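Local coordinates for uncharacterized protein (Trypanosoma cruzi, PDB 6NEY) that contains a bromodomain, a module that probably recognises acetylated lysines on histones or other proteins and so may act in transcription, at residues A60-N65 / R78-L83; E12-A17 / D114-K119; L83-C88 / R104-A109. All coordinates share one frame; numbering follows the deposited sequence.

Contact 1. Residues A60-N65 / R78-L83; sequences AEKAAN and REDIKL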
loop_
_atom_site.group_PDB
_atom_site.type_symbol
_atom_site.label_atom_id
_atom_site.label_comp_id
_atom_site.label_asym_id
_atom_site.label_seq_id
_atom_site.Cartn_x
_atom_site.Cartn_y
_atom_site.Cartn_z
ATOM N N ALA A 60 0.369 -5.872 -4.052
ATOM C CA ALA A 60 1.532 -6.743 -4.350
ATOM C C ALA A 60 1.391 -7.296 -5.777
ATOM O O ALA A 60 2.400 -7.395 -6.476
ATOM C CB ALA A 60 1.678 -7.841 -3.337
ATOM N N GLU A 61 0.168 -7.622 -6.203
ATOM C CA GLU A 61 -0.079 -8.053 -7.607
ATOM C C GLU A 61 0.160 -6.870 -8.563
ATOM O O GLU A 61 0.804 -7.090 -9.586
ATOM C CB GLU A 61 -1.463 -8.699 -7.729
ATOM C CG GLU A 61 -1.480 -9.820 -8.743
ATOM N N LYS A 62 -0.264 -5.651 -8.227
ATOM C CA LYS A 62 -0.017 -4.446 -9.064
ATOM C C LYS A 62 1.485 -4.201 -9.198
ATOM O O LYS A 62 1.914 -3.884 -10.304
ATOM C CB LYS A 62 -0.720 -3.215 -8.497
ATOM C CG LYS A 62 -2.228 -3.243 -8.679
ATOM C CD LYS A 62 -2.936 -2.042 -8.130
ATOM C CE LYS A 62 -2.479 -0.738 -8.749
ATOM N NZ LYS A 62 -3.429 0.364 -8.456
ATOM N N ALA A 63 2.259 -4.393 -8.123
ATOM C CA ALA A 63 3.733 -4.221 -8.123
ATOM C C ALA A 63 4.373 -5.191 -9.113
ATOM O O ALA A 63 5.146 -4.751 -9.950
ATOM C CB ALA A 63 4.272 -4.461 -6.741
ATOM N N ALA A 64 3.997 -6.457 -9.023
ATOM C CA ALA A 64 4.505 -7.565 -9.862
ATOM C C ALA A 64 4.175 -7.293 -11.345
ATOM O O ALA A 64 4.962 -7.678 -12.213
ATOM C CB ALA A 64 3.912 -8.841 -9.340
ATOM N N ASN A 65 3.084 -6.578 -11.612
ATOM C CA ASN A 65 2.562 -6.298 -12.973
ATOM C C ASN A 65 3.132 -4.982 -13.502
ATOM O O ASN A 65 2.657 -4.545 -14.565
ATOM C CB ASN A 65 1.030 -6.235 -12.993
ATOM C CG ASN A 65 0.376 -7.574 -12.729
ATOM N N ARG A 78 1.424 4.989 -3.021
ATOM C CA ARG A 78 1.029 5.854 -1.866
ATOM C C ARG A 78 -0.496 6.088 -1.875
ATOM O O ARG A 78 -1.097 6.051 -0.783
ATOM C CB ARG A 78 1.781 7.189 -1.857
ATOM C CG ARG A 78 3.286 7.088 -1.632
ATOM C CD ARG A 78 3.885 8.484 -1.743
ATOM N NE ARG A 78 5.345 8.564 -1.779
ATOM C CZ ARG A 78 6.163 8.547 -0.732
ATOM N NH1 ARG A 78 5.708 8.382 0.502
ATOM N NH2 ARG A 78 7.462 8.644 -0.934
ATOM N N GLU A 79 -1.096 6.351 -3.042
ATOM C CA GLU A 79 -2.576 6.495 -3.236
ATOM C C GLU A 79 -3.314 5.198 -2.864
ATOM O O GLU A 79 -4.374 5.275 -2.207
ATOM C CB GLU A 79 -2.912 6.862 -4.681
ATOM N N ASP A 80 -2.786 4.037 -3.243
ATOM C CA ASP A 80 -3.416 2.738 -2.900
ATOM C C ASP A 80 -3.346 2.529 -1.378
ATOM O O ASP A 80 -4.356 2.078 -0.817
ATOM C CB ASP A 80 -2.826 1.580 -3.703
ATOM C CG ASP A 80 -3.339 1.457 -5.119
ATOM O OD1 ASP A 80 -4.338 2.148 -5.458
ATOM O OD2 ASP A 80 -2.729 0.677 -5.882
ATOM N N ILE A 81 -2.229 2.873 -0.716
ATOM C CA ILE A 81 -2.130 2.791 0.773
ATOM C C ILE A 81 -3.156 3.756 1.384
ATOM O O ILE A 81 -3.858 3.356 2.313
ATOM C CB ILE A 81 -0.713 3.074 1.309
ATOM C CG1 ILE A 81 0.336 2.108 0.743
ATOM C CG2 ILE A 81 -0.718 3.077 2.831
ATOM C CD1 ILE A 81 0.024 0.654 0.977
ATOM N N LYS A 82 -3.221 4.993 0.903
ATOM C CA LYS A 82 -4.186 5.987 1.420
ATOM C C LYS A 82 -5.614 5.429 1.336
ATOM O O LYS A 82 -6.431 5.700 2.264
ATOM C CB LYS A 82 -4.154 7.283 0.618
ATOM C CG LYS A 82 -4.982 8.395 1.243
ATOM N N LEU A 83 -5.937 4.772 0.230
ATOM C CA LEU A 83 -7.307 4.265 -0.026
ATOM C C LEU A 83 -7.620 3.150 0.982
ATOM O O LEU A 83 -8.704 3.195 1.550
ATOM C CB LEU A 83 -7.412 3.778 -1.473
ATOM C CG LEU A 83 -8.760 3.177 -1.871
ATOM C CD1 LEU A 83 -9.856 4.238 -1.887
ATOM C CD2 LEU A 83 -8.654 2.482 -3.211
#
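K62 and D80 reach for each other from opposite directions, each with its CG anti to its own carbonyl carbon and beside the backbone N (chi1 -72° for K62, -79° for D80). The lysine chain then runs straight to CD before bending at chi3 (59°), and this turn swings CE and NZ round to the carboxylate. The result is a salt bridge with a hydrogen bond in it, K62 NZ to D80 OD2 at 2.7 Å. It uses one oxygen: OD1 of D80 stays 3.6 Å from K62 NZ, too far to share the bond. The ammonium approaches OD2 on its syn lone pair, the side facing the other oxygen. The bend also brings the methylene next to the ammonium close, with K62 CE 3.2 Å from D80 OD2.

The backbones stand well apart, the nearest alpha carbons, K62 CA and D80 CA, being 10.1 Å from each other. One long and one short side chain therefore span the gap between helix 56-64 and helix 75-92, and the two segments bury only 75 Å² together. The loop that follows helix 56-64 adds to the contact: K62 packs on A67 and Y68, and the hydroxyl of Y68 is hydrogen-bonded to the same D80 OD2.

Two partners thus grip one carboxylate oxygen, which should restrain the rotation of the D80 carboxylate and would be expected to keep it ionised. In this partly exposed place the attraction is electrostatic rather than hydrophobic, joining the two helices and their connecting loop through a single acceptor atom.

Contact 2. Residues E12-A17 / D114-K119; sequences EEELVA and DAYVTK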
loop_
_atom_site.group_PDB
_atom_site.type_symbol
_atom_site.label_atom_id
_atom_site.label_comp_id
_atom_site.label_asym_id
_atom_site.label_seq_id
_atom_site.Cartn_x
_atom_site.Cartn_y
_atom_site.Cartn_z
ATOM N N GLU A 12 10.300 -4.563 -10.446
ATOM C CA GLU A 12 9.074 -5.167 -9.860
ATOM C C GLU A 12 9.460 -6.008 -8.641
ATOM O O GLU A 12 8.719 -5.985 -7.642
ATOM C CB GLU A 12 8.351 -6.037 -10.891
ATOM C CG GLU A 12 7.623 -5.245 -11.934
ATOM C CD GLU A 12 8.520 -4.559 -12.936
ATOM O OE1 GLU A 12 9.676 -5.052 -13.172
ATOM O OE2 GLU A 12 8.081 -3.511 -13.452
ATOM N N GLU A 13 10.593 -6.715 -8.691
ATOM C CA GLU A 13 10.975 -7.641 -7.605
ATOM C C GLU A 13 11.130 -6.862 -6.289
ATOM O O GLU A 13 10.718 -7.361 -5.227
ATOM C CB GLU A 13 12.237 -8.410 -7.986
ATOM C CG GLU A 13 12.064 -9.300 -9.215
ATOM C CD GLU A 13 12.294 -8.688 -10.596
ATOM O OE1 GLU A 13 12.403 -7.419 -10.708
ATOM O OE2 GLU A 13 12.351 -9.494 -11.587
ATOM N N GLU A 14 11.698 -5.665 -6.361
ATOM C CA GLU A 14 11.924 -4.810 -5.175
ATOM C C GLU A 14 10.607 -4.227 -4.677
ATOM O O GLU A 14 10.450 -4.123 -3.456
ATOM C CB GLU A 14 12.934 -3.705 -5.470
ATOM C CG GLU A 14 14.336 -4.229 -5.587
ATOM C CD GLU A 14 15.373 -3.137 -5.774
ATOM O OE1 GLU A 14 14.968 -1.938 -5.948
ATOM O OE2 GLU A 14 16.576 -3.476 -5.733
ATOM N N LEU A 15 9.704 -3.839 -5.578
ATOM C CA LEU A 15 8.414 -3.232 -5.196
ATOM C C LEU A 15 7.509 -4.306 -4.575
ATOM O O LEU A 15 6.742 -3.989 -3.661
ATOM C CB LEU A 15 7.780 -2.547 -6.410
ATOM C CG LEU A 15 8.501 -1.300 -6.926
ATOM C CD1 LEU A 15 7.655 -0.534 -7.931
ATOM C CD2 LEU A 15 8.909 -0.373 -5.793
ATOM N N VAL A 16 7.527 -5.535 -5.088
ATOM C CA VAL A 16 6.779 -6.647 -4.435
ATOM C C VAL A 16 7.300 -6.811 -3.005
ATOM O O VAL A 16 6.490 -6.876 -2.079
ATOM C CB VAL A 16 6.886 -7.951 -5.246
ATOM C CG1 VAL A 16 6.325 -9.120 -4.471
ATOM C CG2 VAL A 16 6.182 -7.800 -6.584
ATOM N N ALA A 17 8.618 -6.857 -2.827
ATOM C CA ALA A 17 9.261 -6.996 -1.501
ATOM C C ALA A 17 8.816 -5.841 -0.600
ATOM O O ALA A 17 8.527 -6.108 0.590
ATOM C CB ALA A 17 10.764 -7.063 -1.648
ATOM N N ASP A 114 9.237 6.192 1.742
ATOM C CA ASP A 114 10.223 7.309 1.707
ATOM C C ASP A 114 11.648 6.739 1.691
ATOM O O ASP A 114 12.483 7.216 0.872
ATOM C CB ASP A 114 10.065 8.240 2.914
ATOM C CG ASP A 114 8.841 9.134 2.903
ATOM O OD1 ASP A 114 8.119 9.134 1.895
ATOM O OD2 ASP A 114 8.621 9.833 3.938
ATOM N N ALA A 115 11.934 5.775 2.563
ATOM C CA ALA A 115 13.291 5.221 2.748
ATOM C C ALA A 115 13.722 4.538 1.437
ATOM O O ALA A 115 14.893 4.711 1.013
ATOM C CB ALA A 115 13.321 4.281 3.926
ATOM N N TYR A 116 12.781 3.867 0.750
ATOM C CA TYR A 116 13.060 3.130 -0.513
ATOM C C TYR A 116 13.365 4.143 -1.633
ATOM O O TYR A 116 14.375 4.008 -2.341
ATOM C CB TYR A 116 11.894 2.222 -0.908
ATOM C CG TYR A 116 12.133 1.509 -2.217
ATOM C CD1 TYR A 116 12.996 0.425 -2.285
ATOM C CD2 TYR A 116 11.571 1.963 -3.400
ATOM C CE1 TYR A 116 13.276 -0.204 -3.492
ATOM C CE2 TYR A 116 11.828 1.344 -4.610
ATOM C CZ TYR A 116 12.692 0.264 -4.665
ATOM O OH TYR A 116 12.929 -0.331 -5.875
ATOM N N VAL A 117 12.497 5.140 -1.802
ATOM C CA VAL A 117 12.623 6.148 -2.900
ATOM C C VAL A 117 13.937 6.917 -2.697
ATOM O O VAL A 117 14.692 7.115 -3.686
ATOM C CB VAL A 117 11.375 7.047 -2.946
ATOM C CG1 VAL A 117 11.549 8.266 -3.839
ATOM C CG2 VAL A 117 10.170 6.221 -3.392
ATOM N N THR A 118 14.271 7.218 -1.450
ATOM C CA THR A 118 15.528 7.931 -1.106
ATOM C C THR A 118 16.754 7.072 -1.436
ATOM O O THR A 118 17.690 7.596 -2.093
ATOM C CB THR A 118 15.523 8.393 0.351
ATOM O OG1 THR A 118 14.401 9.268 0.420
ATOM C CG2 THR A 118 16.819 9.073 0.730
ATOM N N LYS A 119 16.773 5.820 -0.989
ATOM C CA LYS A 119 17.891 4.874 -1.288
ATOM C C LYS A 119 18.118 4.777 -2.799
ATOM O O LYS A 119 19.306 4.898 -3.256
ATOM C CB LYS A 119 17.604 3.496 -0.686
ATOM C CG LYS A 119 18.829 2.617 -0.533
ATOM C CD LYS A 119 19.045 1.607 -1.614
ATOM C CE LYS A 119 20.506 1.193 -1.673
ATOM N NZ LYS A 119 20.665 -0.235 -2.008
#
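The phenol ring of Y116 receives the carboxylate of E14 at its hydroxyl edge, with E14 OE1 lying near the ring plane, while L15 CD2 comes at the ring obliquely. The carboxylate and ring planes are 88° apart, so the two flat groups meet almost perpendicularly. Outside the two segments, the ring of Y10 meets that of Y116 at a slant, and P11 touches the Y116 side chain.

The polar link is a hydrogen bond of 2.6 Å from Y116 OH to E14 OE1, which accepts on its anti lone pair, away from the other oxygen. E14 OE1 is also salt-bridged to the ammonium of K120, a residue just beyond 114-119, so this one oxygen serves two donors from helix 97-124. The E14 side chain crosses the tyrosine at about a right angle, and E14 CB sits 3.4 Å from Y116 OH.

Beside this bond runs an apolar contact, L15 CD2 to Y116 CE2 at 3.6 Å. The aromatic side chain is sent across the gap by its first torsion, which sets CG trans to the backbone N (chi1 178°). It has much to span, since L15 CA and Y116 CA are 9.2 Å apart. Further along the same helix, T118 OG1 turns back to D114 O at 2.8 Å, reaching it from the face opposite to T118 N.

L15 also packs on A63 of helix 56-64, so a leucine from the bundle interior and a glutamate at its border share one tyrosine. Such pairing of the first helix with the last is part of the four-helix bundle of bromodomains, helices 12-21 and 97-124 being, by their order in the chain, probably αZ and αC.

Contact 3. Residues L83-C88 / R104-A109; sequences LMVNNC and RFEAFA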
loop_
_atom_site.group_PDB
_atom_site.type_symbol
_atom_site.label_atom_id
_atom_site.label_comp_id
_atom_site.label_asym_id
_atom_site.label_seq_id
_atom_site.Cartn_x
_atom_site.Cartn_y
_atom_site.Cartn_z
ATOM N N LEU A 83 -5.937 4.772 0.230
ATOM C CA LEU A 83 -7.307 4.265 -0.026
ATOM C C LEU A 83 -7.620 3.150 0.982
ATOM O O LEU A 83 -8.704 3.195 1.550
ATOM C CB LEU A 83 -7.412 3.778 -1.473
ATOM C CG LEU A 83 -8.760 3.177 -1.871
ATOM C CD1 LEU A 83 -9.856 4.238 -1.887
ATOM C CD2 LEU A 83 -8.654 2.482 -3.211
ATOM N N MET A 84 -6.725 2.164 1.157
ATOM C CA MET A 84 -6.867 1.080 2.171
ATOM C C MET A 84 -7.182 1.685 3.542
ATOM O O MET A 84 -8.069 1.178 4.250
ATOM C CB MET A 84 -5.556 0.320 2.382
ATOM C CG MET A 84 -5.335 -0.859 1.543
ATOM S SD MET A 84 -3.579 -1.282 1.800
ATOM C CE MET A 84 -3.082 -1.216 0.083
ATOM N N VAL A 85 -6.392 2.685 3.941
ATOM C CA VAL A 85 -6.465 3.330 5.277
ATOM C C VAL A 85 -7.826 4.037 5.379
ATOM O O VAL A 85 -8.594 3.758 6.336
ATOM C CB VAL A 85 -5.256 4.278 5.454
ATOM C CG1 VAL A 85 -5.397 5.227 6.637
ATOM C CG2 VAL A 85 -3.971 3.475 5.580
ATOM N N ASN A 86 -8.172 4.832 4.365
ATOM C CA ASN A 86 -9.407 5.664 4.405
ATOM C C ASN A 86 -10.638 4.747 4.395
ATOM O O ASN A 86 -11.604 5.048 5.108
ATOM C CB ASN A 86 -9.402 6.723 3.305
ATOM C CG ASN A 86 -8.365 7.792 3.556
ATOM N N ASN A 87 -10.594 3.644 3.656
ATOM C CA ASN A 87 -11.670 2.614 3.655
ATOM C C ASN A 87 -11.847 1.996 5.046
ATOM O O ASN A 87 -12.996 1.748 5.453
ATOM C CB ASN A 87 -11.401 1.537 2.612
ATOM C CG ASN A 87 -11.691 2.036 1.209
ATOM O OD1 ASN A 87 -12.174 3.154 1.024
ATOM N ND2 ASN A 87 -11.380 1.211 0.223
ATOM N N CYS A 88 -10.752 1.753 5.761
ATOM C CA CYS A 88 -10.793 1.263 7.152
ATOM C C CYS A 88 -11.534 2.286 8.030
ATOM O O CYS A 88 -12.420 1.880 8.795
ATOM C CB CYS A 88 -9.387 0.958 7.637
ATOM S SG CYS A 88 -9.363 0.323 9.320
ATOM N N ARG A 104 -1.260 4.090 12.637
ATOM C CA ARG A 104 0.156 3.669 12.820
ATOM C C ARG A 104 0.659 3.045 11.509
ATOM O O ARG A 104 1.848 3.261 11.136
ATOM C CB ARG A 104 0.303 2.693 13.987
ATOM C CG ARG A 104 0.145 3.315 15.367
ATOM C CD ARG A 104 0.575 2.319 16.432
ATOM N NE ARG A 104 -0.245 1.118 16.441
ATOM C CZ ARG A 104 -1.331 0.917 17.187
ATOM N NH1 ARG A 104 -1.982 -0.239 17.116
ATOM N NH2 ARG A 104 -1.747 1.836 18.035
ATOM N N PHE A 105 -0.186 2.252 10.847
ATOM C CA PHE A 105 0.133 1.563 9.575
ATOM C C PHE A 105 0.440 2.612 8.501
ATOM O O PHE A 105 1.446 2.473 7.780
ATOM C CB PHE A 105 -1.005 0.641 9.139
ATOM C CG PHE A 105 -0.901 0.185 7.711
ATOM C CD1 PHE A 105 -0.000 -0.806 7.358
ATOM C CD2 PHE A 105 -1.687 0.754 6.711
ATOM C CE1 PHE A 105 0.108 -1.228 6.044
ATOM C CE2 PHE A 105 -1.563 0.331 5.395
ATOM C CZ PHE A 105 -0.676 -0.659 5.067
ATOM N N GLU A 106 -0.381 3.663 8.406
ATOM C CA GLU A 106 -0.190 4.717 7.370
ATOM C C GLU A 106 1.189 5.365 7.583
ATOM O O GLU A 106 1.942 5.528 6.579
ATOM C CB GLU A 106 -1.357 5.709 7.387
ATOM C CG GLU A 106 -1.374 6.682 6.217
ATOM C CD GLU A 106 -2.438 7.764 6.401
ATOM O OE1 GLU A 106 -2.657 8.197 7.558
ATOM O OE2 GLU A 106 -3.063 8.159 5.416
ATOM N N ALA A 107 1.542 5.649 8.839
ATOM C CA ALA A 107 2.813 6.311 9.214
ATOM C C ALA A 107 4.012 5.398 8.874
ATOM O O ALA A 107 5.022 5.854 8.282
ATOM C CB ALA A 107 2.769 6.678 10.673
ATOM N N PHE A 108 3.896 4.122 9.224
ATOM C CA PHE A 108 4.893 3.067 8.910
ATOM C C PHE A 108 5.100 2.948 7.397
ATOM O O PHE A 108 6.231 2.952 6.938
ATOM C CB PHE A 108 4.458 1.731 9.509
ATOM C CG PHE A 108 5.281 0.578 8.999
ATOM C CD1 PHE A 108 6.587 0.421 9.425
ATOM C CD2 PHE A 108 4.771 -0.317 8.077
ATOM C CE1 PHE A 108 7.369 -0.625 8.964
ATOM C CE2 PHE A 108 5.555 -1.370 7.619
ATOM C CZ PHE A 108 6.843 -1.519 8.063
ATOM N N ALA A 109 4.021 2.913 6.622
ATOM C CA ALA A 109 4.059 2.736 5.156
ATOM C C ALA A 109 4.772 3.953 4.541
ATOM O O ALA A 109 5.671 3.768 3.712
ATOM C CB ALA A 109 2.657 2.562 4.639
#
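A helical hairpin holds this contact: helices 75-92 and 97-124 follow each other in the chain, and their segments 83-88 and 104-109 run antiparallel at 172° with axes 10.3 Å apart. V85 is the residue that fills the gap, each of its methyl branches having its own task. CG2 meets F105 CD2 at 3.7 Å, arriving at the edge of the phenylalanine ring and near its plane. The same methyl rests against E106 CB at 3.9 Å. CG1, set anti to the backbone N by chi1 of 167°, lies instead along the outer part of the glutamate, 3.9 Å from E106 CD. Being extended beyond CG, the E106 chain sets both CB and the carboxylate carbon against V85, which it crosses nearly at right angles.

M84 touches the far end of F105. Its sulfur is 5.5 Å from the ring centroid and 69° off the ring normal, an oblique Met-aromatic contact with M84 SD 4.4 Å from F105 CZ. F31, from the loop after helix 12-21, stacks on F105 and also touches M84.

The contact is therefore buried and apolar on the M84 and F105 side and bordered by the partly exposed E106. Packing of this kind belongs to the antiparallel hairpin, probably αB and αC, that ends the left-handed four-helix bundle of a bromodomain.

In the fold
Helix 75-92 carries one side of contacts 1 and 3, which share L83 and have centres 12 Å apart. I81 joins them: its CG2 packs 3.9 Å from F105 CE2 and equally far from A109 CB. Contacts 1 and 2, also 12 Å apart at their centres, are tied by a salt bridge of 2.9 Å between R78 NH1 and D114 OD1. Contacts 2 and 3 both use helix 97-124 but do not touch, their centres being 18 Å apart. In bromodomains the acetyl-lysine pocket lies between the ZA and BC loops; contact 3, the nearer to the turn between helices 75-92 and 97-124, probably lies towards that end, and contact 2 towards the other.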